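Local coordinates for protein D-glucosaminate-6-phosphate ammonia lyase (Salmonella typhimurium, PDB 7LCE) that belongs to the selenocysteine synthase-like proteins of the pyridoxal-phosphate-dependent aminotransferase fold, carries a covalently bound cofactor and forms an assembly of eight chains, at residues Val58-Asp66 / Glu194-Ser202; Ser136-Glu146 / Lys167-Val178. All coordinates share one frame; numbering follows the deposited sequence.

Both contacts pack against the same seven-stranded mixed sheet, at different parts of it. Interaction 1 is largely a surface contact, joining the C-terminal end of helix 47-62 to the short helix 198-201 and the turn before it, beside strand 221-225. Interaction 2 is partly buried and nearly twice as extensive; it sets helices 142-147 and 172-181 over strands 105-109 and 153-159, near the edge formed by strand 130-134. An arginine meets backbone carbonyls at a helix end in interaction 1, but acidic and amide side chains in interaction 2, above an aliphatic and aromatic layer. The two meet directly where W199 CZ3 packs on I172 CG1, 3.8 Å away.

Interaction 1: Val58-Asp66 / Glu194-Ser202; sequences VSRYTGAED and EDLRGWVAS
The flat guanidinium of R197 has the carbonyl O of Y61 over the centre of one face, 3.3 Å above its plane, while R60 O and G63 N approach obliquely. The one hydrogen bond between the segments is weak and bent: R197 NH2 reaches R60 O at 3.0 Å with an N-H...O angle of 123°. A long side chain is needed for this, and R197, extended from CG to NE, runs along the last carbonyls of helix 47-62. G63 ends that helix with a positive phi, a backbone shape that suits glycine. T62 O in turn receives a CA-H...O contact from R197 CA.

Apolar groups flank the arginine. L196 CD1 touches Y61 CB at 4.0 Å, while its CD2 meets the T62 methyl, the two side chains crossing at about a right angle. With chi1 at 72°, T62 turns OG1 away from this apolar contact to bond T224 of strand 221-225. Farther along, where the chains begin to part, V200 CG1 packs on A64 CB at 3.5 Å, a valine branch meeting the alanine methyl. D195 OD1 accepts from G198 N at 2.9 Å, capping the turn through R197 that leads into the short, weakly bonded helix bearing V200. The positive guanidinium beside the carbonyls at the helix C-terminus would be expected to offset the partial negative charge gathered there, chiefly by electrostatics, since its directional bonding is weak.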
# COMPACT_ATOMS: atom_id res chain seq x y z
N VAL A 58 -3.32 45.84 21.94
CA VAL A 58 -4.57 45.10 21.77
C VAL A 58 -4.90 44.30 23.03
O VAL A 58 -6.06 44.23 23.46
CB VAL A 58 -4.49 44.20 20.53
CG1 VAL A 58 -5.66 43.23 20.49
CG2 VAL A 58 -4.46 45.05 19.27
N SER A 59 -3.88 43.70 23.65
CA SER A 59 -4.11 42.87 24.82
C SER A 59 -4.64 43.66 26.01
O SER A 59 -5.29 43.07 26.88
CB SER A 59 -2.81 42.15 25.20
OG SER A 59 -2.37 41.33 24.14
N ARG A 60 -4.40 44.97 26.06
CA ARG A 60 -4.94 45.77 27.15
C ARG A 60 -6.46 45.77 27.14
O ARG A 60 -7.09 45.87 28.20
CB ARG A 60 -4.40 47.20 27.08
CG ARG A 60 -2.90 47.29 27.33
CD ARG A 60 -2.39 48.72 27.23
NE ARG A 60 -0.93 48.76 27.28
CZ ARG A 60 -0.21 49.86 27.14
NH1 ARG A 60 -0.77 51.04 26.95
NH2 ARG A 60 1.12 49.77 27.20
N TYR A 61 -7.07 45.66 25.96
CA TYR A 61 -8.53 45.66 25.88
C TYR A 61 -9.11 44.28 26.15
O TYR A 61 -10.25 44.17 26.61
CB TYR A 61 -8.99 46.16 24.51
CG TYR A 61 -8.45 47.52 24.13
CD1 TYR A 61 -9.08 48.68 24.57
CD2 TYR A 61 -7.32 47.65 23.34
CE1 TYR A 61 -8.60 49.93 24.23
CE2 TYR A 61 -6.83 48.90 22.99
CZ TYR A 61 -7.47 50.03 23.44
OH TYR A 61 -6.99 51.27 23.10
N THR A 62 -8.35 43.21 25.87
CA THR A 62 -8.84 41.85 26.05
C THR A 62 -8.41 41.22 27.37
O THR A 62 -9.06 40.27 27.81
CB THR A 62 -8.36 40.95 24.90
OG1 THR A 62 -6.96 40.70 25.05
CG2 THR A 62 -8.63 41.61 23.56
N GLY A 63 -7.35 41.72 27.99
CA GLY A 63 -6.87 41.14 29.23
C GLY A 63 -6.01 39.91 29.08
O GLY A 63 -5.68 39.28 30.09
N ALA A 64 -5.64 39.53 27.85
CA ALA A 64 -4.83 38.35 27.63
C ALA A 64 -3.35 38.69 27.78
O ALA A 64 -2.96 39.85 27.96
CB ALA A 64 -5.11 37.76 26.25
N GLU A 65 -2.51 37.66 27.69
CA GLU A 65 -1.07 37.87 27.87
C GLU A 65 -0.46 38.57 26.66
O GLU A 65 0.33 39.51 26.81
CB GLU A 65 -0.38 36.54 28.14
CG GLU A 65 -0.96 35.79 29.34
CD GLU A 65 -0.33 34.43 29.54
OE1 GLU A 65 0.30 33.92 28.59
OE2 GLU A 65 -0.48 33.87 30.65
N ASP A 66 -0.82 38.14 25.45
CA ASP A 66 -0.29 38.73 24.23
C ASP A 66 -1.36 38.67 23.15
O ASP A 66 -2.41 38.05 23.32
CB ASP A 66 1.00 38.03 23.78
CG ASP A 66 1.87 38.90 22.88
OD1 ASP A 66 1.45 40.03 22.56
OD2 ASP A 66 2.97 38.45 22.51
N GLU A 194 -18.47 41.32 20.33
CA GLU A 194 -17.95 42.57 20.88
C GLU A 194 -17.39 42.40 22.28
O GLU A 194 -16.75 43.32 22.79
CB GLU A 194 -19.05 43.64 20.89
CG GLU A 194 -19.52 44.07 19.51
CD GLU A 194 -20.65 45.08 19.57
OE1 GLU A 194 -21.41 45.08 20.56
OE2 GLU A 194 -20.77 45.88 18.61
N ASP A 195 -17.62 41.25 22.91
CA ASP A 195 -17.06 40.96 24.23
C ASP A 195 -15.57 40.66 24.07
O ASP A 195 -15.20 39.58 23.60
CB ASP A 195 -17.80 39.80 24.87
CG ASP A 195 -17.36 39.54 26.30
OD1 ASP A 195 -16.52 40.31 26.83
OD2 ASP A 195 -17.86 38.56 26.91
N LEU A 196 -14.73 41.62 24.45
CA LEU A 196 -13.29 41.47 24.27
C LEU A 196 -12.65 40.62 25.35
O LEU A 196 -11.65 39.93 25.09
CB LEU A 196 -12.63 42.85 24.22
CG LEU A 196 -12.80 43.63 22.91
CD1 LEU A 196 -12.57 45.11 23.15
CD2 LEU A 196 -11.84 43.11 21.87
N ARG A 197 -13.19 40.65 26.57
CA ARG A 197 -12.57 39.99 27.71
C ARG A 197 -13.21 38.66 28.08
O ARG A 197 -12.53 37.82 28.68
CB ARG A 197 -12.61 40.92 28.93
CG ARG A 197 -12.02 42.29 28.69
CD ARG A 197 -12.10 43.16 29.93
NE ARG A 197 -11.43 44.45 29.73
CZ ARG A 197 -10.14 44.65 29.94
NH1 ARG A 197 -9.34 43.68 30.34
NH2 ARG A 197 -9.64 45.87 29.73
N GLY A 198 -14.48 38.45 27.73
CA GLY A 198 -15.19 37.28 28.22
C GLY A 198 -14.60 35.97 27.74
O GLY A 198 -14.58 34.98 28.48
N TRP A 199 -14.10 35.93 26.51
CA TRP A 199 -13.61 34.68 25.95
C TRP A 199 -12.21 34.34 26.42
O TRP A 199 -11.88 33.16 26.59
CB TRP A 199 -13.69 34.74 24.42
CG TRP A 199 -15.11 34.87 23.98
CD1 TRP A 199 -15.73 35.99 23.52
CD2 TRP A 199 -16.11 33.84 24.02
NE1 TRP A 199 -17.05 35.72 23.24
CE2 TRP A 199 -17.31 34.41 23.55
CE3 TRP A 199 -16.10 32.50 24.41
CZ2 TRP A 199 -18.49 33.68 23.45
CZ3 TRP A 199 -17.28 31.78 24.31
CH2 TRP A 199 -18.45 32.37 23.83
N VAL A 200 -11.36 35.35 26.63
CA VAL A 200 -10.04 35.09 27.21
C VAL A 200 -10.17 34.65 28.66
O VAL A 200 -9.45 33.75 29.11
CB VAL A 200 -9.16 36.35 27.08
CG1 VAL A 200 -7.84 36.13 27.79
CG2 VAL A 200 -8.93 36.68 25.61
N ALA A 201 -11.09 35.25 29.41
CA ALA A 201 -11.22 34.95 30.83
C ALA A 201 -11.72 33.53 31.09
O ALA A 201 -11.46 32.98 32.16
CB ALA A 201 -12.15 35.95 31.50
N SER A 202 -12.44 32.93 30.14
CA SER A 202 -12.97 31.59 30.32
C SER A 202 -11.89 30.51 30.27
O SER A 202 -12.20 29.34 30.55
CB SER A 202 -14.04 31.30 29.27
OG SER A 202 -13.46 31.20 27.98

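Interaction 2: Ser136-Glu146 / Lys167-Val178; sequences SSNLATRWQLE and KGMLSIDDFVQV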
# COMPACT_ATOMS: atom_id res chain seq x y z
N SER A 136 -23.96 15.27 16.92
CA SER A 136 -24.87 15.47 15.80
C SER A 136 -25.17 16.96 15.65
O SER A 136 -24.74 17.79 16.45
CB SER A 136 -26.14 14.65 16.00
OG SER A 136 -25.85 13.27 16.08
N SER A 137 -25.93 17.29 14.60
CA SER A 137 -26.27 18.69 14.36
C SER A 137 -27.23 19.24 15.40
O SER A 137 -27.31 20.47 15.56
CB SER A 137 -26.87 18.85 12.97
OG SER A 137 -28.02 18.03 12.82
N ASN A 138 -27.96 18.38 16.11
CA ASN A 138 -28.93 18.81 17.10
C ASN A 138 -28.53 18.48 18.53
O ASN A 138 -29.11 19.04 19.46
CB ASN A 138 -30.31 18.20 16.81
CG ASN A 138 -30.31 16.69 16.89
OD1 ASN A 138 -29.39 16.03 16.39
ND2 ASN A 138 -31.34 16.12 17.50
N LEU A 139 -27.56 17.59 18.73
CA LEU A 139 -27.18 17.15 20.06
C LEU A 139 -25.70 16.82 20.08
O LEU A 139 -25.17 16.24 19.13
CB LEU A 139 -28.00 15.94 20.51
CG LEU A 139 -27.79 15.47 21.95
CD1 LEU A 139 -28.35 16.50 22.93
CD2 LEU A 139 -28.42 14.11 22.17
N ALA A 140 -25.03 17.19 21.17
CA ALA A 140 -23.63 16.85 21.37
C ALA A 140 -23.40 16.65 22.86
O ALA A 140 -23.70 17.54 23.66
CB ALA A 140 -22.71 17.93 20.81
N THR A 141 -22.87 15.49 23.23
CA THR A 141 -22.59 15.18 24.62
C THR A 141 -21.10 15.33 24.91
O THR A 141 -20.27 15.45 24.00
CB THR A 141 -23.06 13.76 24.96
OG1 THR A 141 -22.25 12.81 24.26
CG2 THR A 141 -24.51 13.58 24.56
N ARG A 142 -20.75 15.35 26.20
CA ARG A 142 -19.36 15.54 26.56
C ARG A 142 -18.51 14.32 26.22
O ARG A 142 -17.38 14.46 25.74
CB ARG A 142 -19.23 15.90 28.04
CG ARG A 142 -17.78 16.02 28.48
CD ARG A 142 -17.60 16.97 29.65
NE ARG A 142 -16.20 17.00 30.07
CZ ARG A 142 -15.68 17.93 30.86
NH1 ARG A 142 -16.40 18.94 31.32
NH2 ARG A 142 -14.39 17.84 31.19
N TRP A 143 -19.04 13.11 26.47
CA TRP A 143 -18.25 11.92 26.17
C TRP A 143 -17.92 11.83 24.69
O TRP A 143 -16.89 11.27 24.32
CB TRP A 143 -18.97 10.65 26.64
CG TRP A 143 -20.23 10.31 25.89
CD1 TRP A 143 -21.51 10.57 26.28
CD2 TRP A 143 -20.33 9.64 24.63
NE1 TRP A 143 -22.40 10.10 25.34
CE2 TRP A 143 -21.70 9.53 24.32
CE3 TRP A 143 -19.39 9.12 23.73
CZ2 TRP A 143 -22.15 8.92 23.15
CZ3 TRP A 143 -19.84 8.52 22.57
CH2 TRP A 143 -21.21 8.43 22.29
N GLN A 144 -18.79 12.37 23.83
CA GLN A 144 -18.47 12.45 22.41
C GLN A 144 -17.29 13.38 22.17
O GLN A 144 -16.43 13.11 21.32
CB GLN A 144 -19.69 12.92 21.62
CG GLN A 144 -20.77 11.86 21.45
CD GLN A 144 -22.03 12.42 20.83
OE1 GLN A 144 -22.39 13.58 21.06
NE2 GLN A 144 -22.71 11.61 20.02
N LEU A 145 -17.22 14.49 22.91
CA LEU A 145 -16.09 15.40 22.78
C LEU A 145 -14.80 14.74 23.25
O LEU A 145 -13.74 14.93 22.65
CB LEU A 145 -16.34 16.68 23.58
CG LEU A 145 -15.19 17.68 23.63
CD1 LEU A 145 -14.78 18.11 22.23
CD2 LEU A 145 -15.56 18.89 24.48
N GLU A 146 -14.88 13.95 24.33
CA GLU A 146 -13.68 13.32 24.87
C GLU A 146 -13.19 12.18 23.99
O GLU A 146 -11.98 11.93 23.92
CB GLU A 146 -13.95 12.84 26.29
CG GLU A 146 -14.32 13.96 27.25
CD GLU A 146 -14.66 13.46 28.64
OE1 GLU A 146 -15.14 12.31 28.76
OE2 GLU A 146 -14.44 14.21 29.61
N LYS A 167 -29.19 25.45 20.66
CA LYS A 167 -29.48 24.46 21.68
C LYS A 167 -28.94 23.08 21.31
O LYS A 167 -28.79 22.75 20.13
CB LYS A 167 -30.99 24.38 21.94
CG LYS A 167 -31.55 25.57 22.71
CD LYS A 167 -33.01 25.37 23.06
CE LYS A 167 -33.58 26.60 23.76
NZ LYS A 167 -34.99 26.39 24.19
N GLY A 168 -28.63 22.30 22.34
CA GLY A 168 -28.12 20.95 22.17
C GLY A 168 -26.62 20.84 22.08
O GLY A 168 -26.10 19.72 22.04
N MET A 169 -25.90 21.96 22.06
CA MET A 169 -24.45 21.96 21.93
C MET A 169 -23.80 22.09 23.30
O MET A 169 -24.43 22.49 24.28
CB MET A 169 -23.99 23.11 21.02
CG MET A 169 -24.57 23.04 19.62
SD MET A 169 -24.03 21.60 18.68
CE MET A 169 -25.49 20.57 18.76
N LEU A 170 -22.52 21.74 23.35
CA LEU A 170 -21.76 21.83 24.59
C LEU A 170 -21.44 23.29 24.92
O LEU A 170 -21.43 24.17 24.05
CB LEU A 170 -20.46 21.03 24.48
CG LEU A 170 -20.64 19.52 24.30
CD1 LEU A 170 -19.30 18.86 23.99
CD2 LEU A 170 -21.26 18.91 25.55
N SER A 171 -21.18 23.54 26.20
CA SER A 171 -20.85 24.88 26.66
C SER A 171 -19.37 25.15 26.47
O SER A 171 -18.55 24.25 26.27
CB SER A 171 -21.22 25.05 28.13
OG SER A 171 -20.42 24.22 28.94
N ILE A 172 -19.01 26.44 26.53
CA ILE A 172 -17.61 26.83 26.44
C ILE A 172 -16.81 26.24 27.60
O ILE A 172 -15.62 25.95 27.46
CB ILE A 172 -17.48 28.37 26.38
CG1 ILE A 172 -16.01 28.79 26.29
CG2 ILE A 172 -18.17 29.01 27.57
CD1 ILE A 172 -15.30 28.27 25.06
N ASP A 173 -17.46 26.05 28.75
CA ASP A 173 -16.78 25.44 29.89
C ASP A 173 -16.36 24.01 29.58
O ASP A 173 -15.27 23.57 29.97
CB ASP A 173 -17.69 25.47 31.12
CG ASP A 173 -18.00 26.89 31.58
OD1 ASP A 173 -17.09 27.75 31.53
OD2 ASP A 173 -19.15 27.13 31.98
N ASP A 174 -17.21 23.27 28.86
CA ASP A 174 -16.89 21.88 28.52
C ASP A 174 -15.62 21.81 27.67
O ASP A 174 -14.78 20.92 27.88
CB ASP A 174 -18.06 21.24 27.78
CG ASP A 174 -19.25 20.98 28.70
OD1 ASP A 174 -19.04 20.46 29.82
OD2 ASP A 174 -20.39 21.30 28.30
N PHE A 175 -15.46 22.72 26.72
CA PHE A 175 -14.27 22.72 25.89
C PHE A 175 -13.02 23.06 26.69
O PHE A 175 -11.97 22.43 26.51
CB PHE A 175 -14.44 23.68 24.72
CG PHE A 175 -15.08 23.05 23.52
CD1 PHE A 175 -16.45 22.87 23.46
CD2 PHE A 175 -14.31 22.62 22.45
CE1 PHE A 175 -17.04 22.28 22.37
CE2 PHE A 175 -14.89 22.03 21.35
CZ PHE A 175 -16.26 21.86 21.31
N VAL A 176 -13.11 24.06 27.58
CA VAL A 176 -11.95 24.44 28.39
C VAL A 176 -11.47 23.27 29.23
O VAL A 176 -10.27 22.98 29.30
CB VAL A 176 -12.28 25.66 29.26
CG1 VAL A 176 -11.10 26.02 30.14
CG2 VAL A 176 -12.67 26.85 28.39
N GLN A 177 -12.41 22.58 29.89
CA GLN A 177 -12.03 21.48 30.77
C GLN A 177 -11.37 20.34 29.99
O GLN A 177 -10.35 19.79 30.41
CB GLN A 177 -13.26 20.97 31.52
CG GLN A 177 -13.90 22.01 32.43
CD GLN A 177 -15.13 21.48 33.14
OE1 GLN A 177 -15.23 20.28 33.42
NE2 GLN A 177 -16.08 22.36 33.43
N VAL A 178 -11.95 19.98 28.84
CA VAL A 178 -11.39 18.90 28.03
C VAL A 178 -10.04 19.31 27.45
O VAL A 178 -9.10 18.51 27.41
CB VAL A 178 -12.38 18.48 26.93
CG1 VAL A 178 -11.75 17.45 26.02
CG2 VAL A 178 -13.65 17.93 27.56
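The backbones meet at A140 N and G168 O, hydrogen-bonded at 2.9 Å, and from there the chains lead into helices 142-146 and 172-178; the axes of these short segments approach to 10.7 Å and are inclined at 35°. G168, with a positive phi that suits glycine, brings its CA against N138 O in a CA-H...O contact. The flexible M169, bent at chi2 and chi3, brings CE to the backbone of residues 137-139, lying 3.6 Å from L139 N. L170 lays CD1 against L145 CB at 3.7 Å and covers the carbonyls of A140 and T141. L145 then sends CD2 over the F175 ring in a CH-pi contact, 4.1 Å from the centroid and 6° off the normal, and also packs it on V178 CG2.

Both helices belong to beta-alpha-beta crossovers of the parallel part of the large sheet, and L145, F175 and V178 reach down to L156 of strand 153-159. S171 and D174 form a capping box at the start of helix 172-181.

At the outer side R142, with CG anti to its backbone nitrogen (chi1 176°), stretches across to Q177, whose OE1 lies near the guanidinium plane, 2.8 Å from NH1. The same NH1 makes a weak salt bridge with D174 OD1 at 3.4 Å, and NE makes another with E146 OE2, while V178 CG2 packs over one guanidinium face. At the other end N138 OD1 accepts a hydrogen bond from the backbone N of D115 of a second subunit.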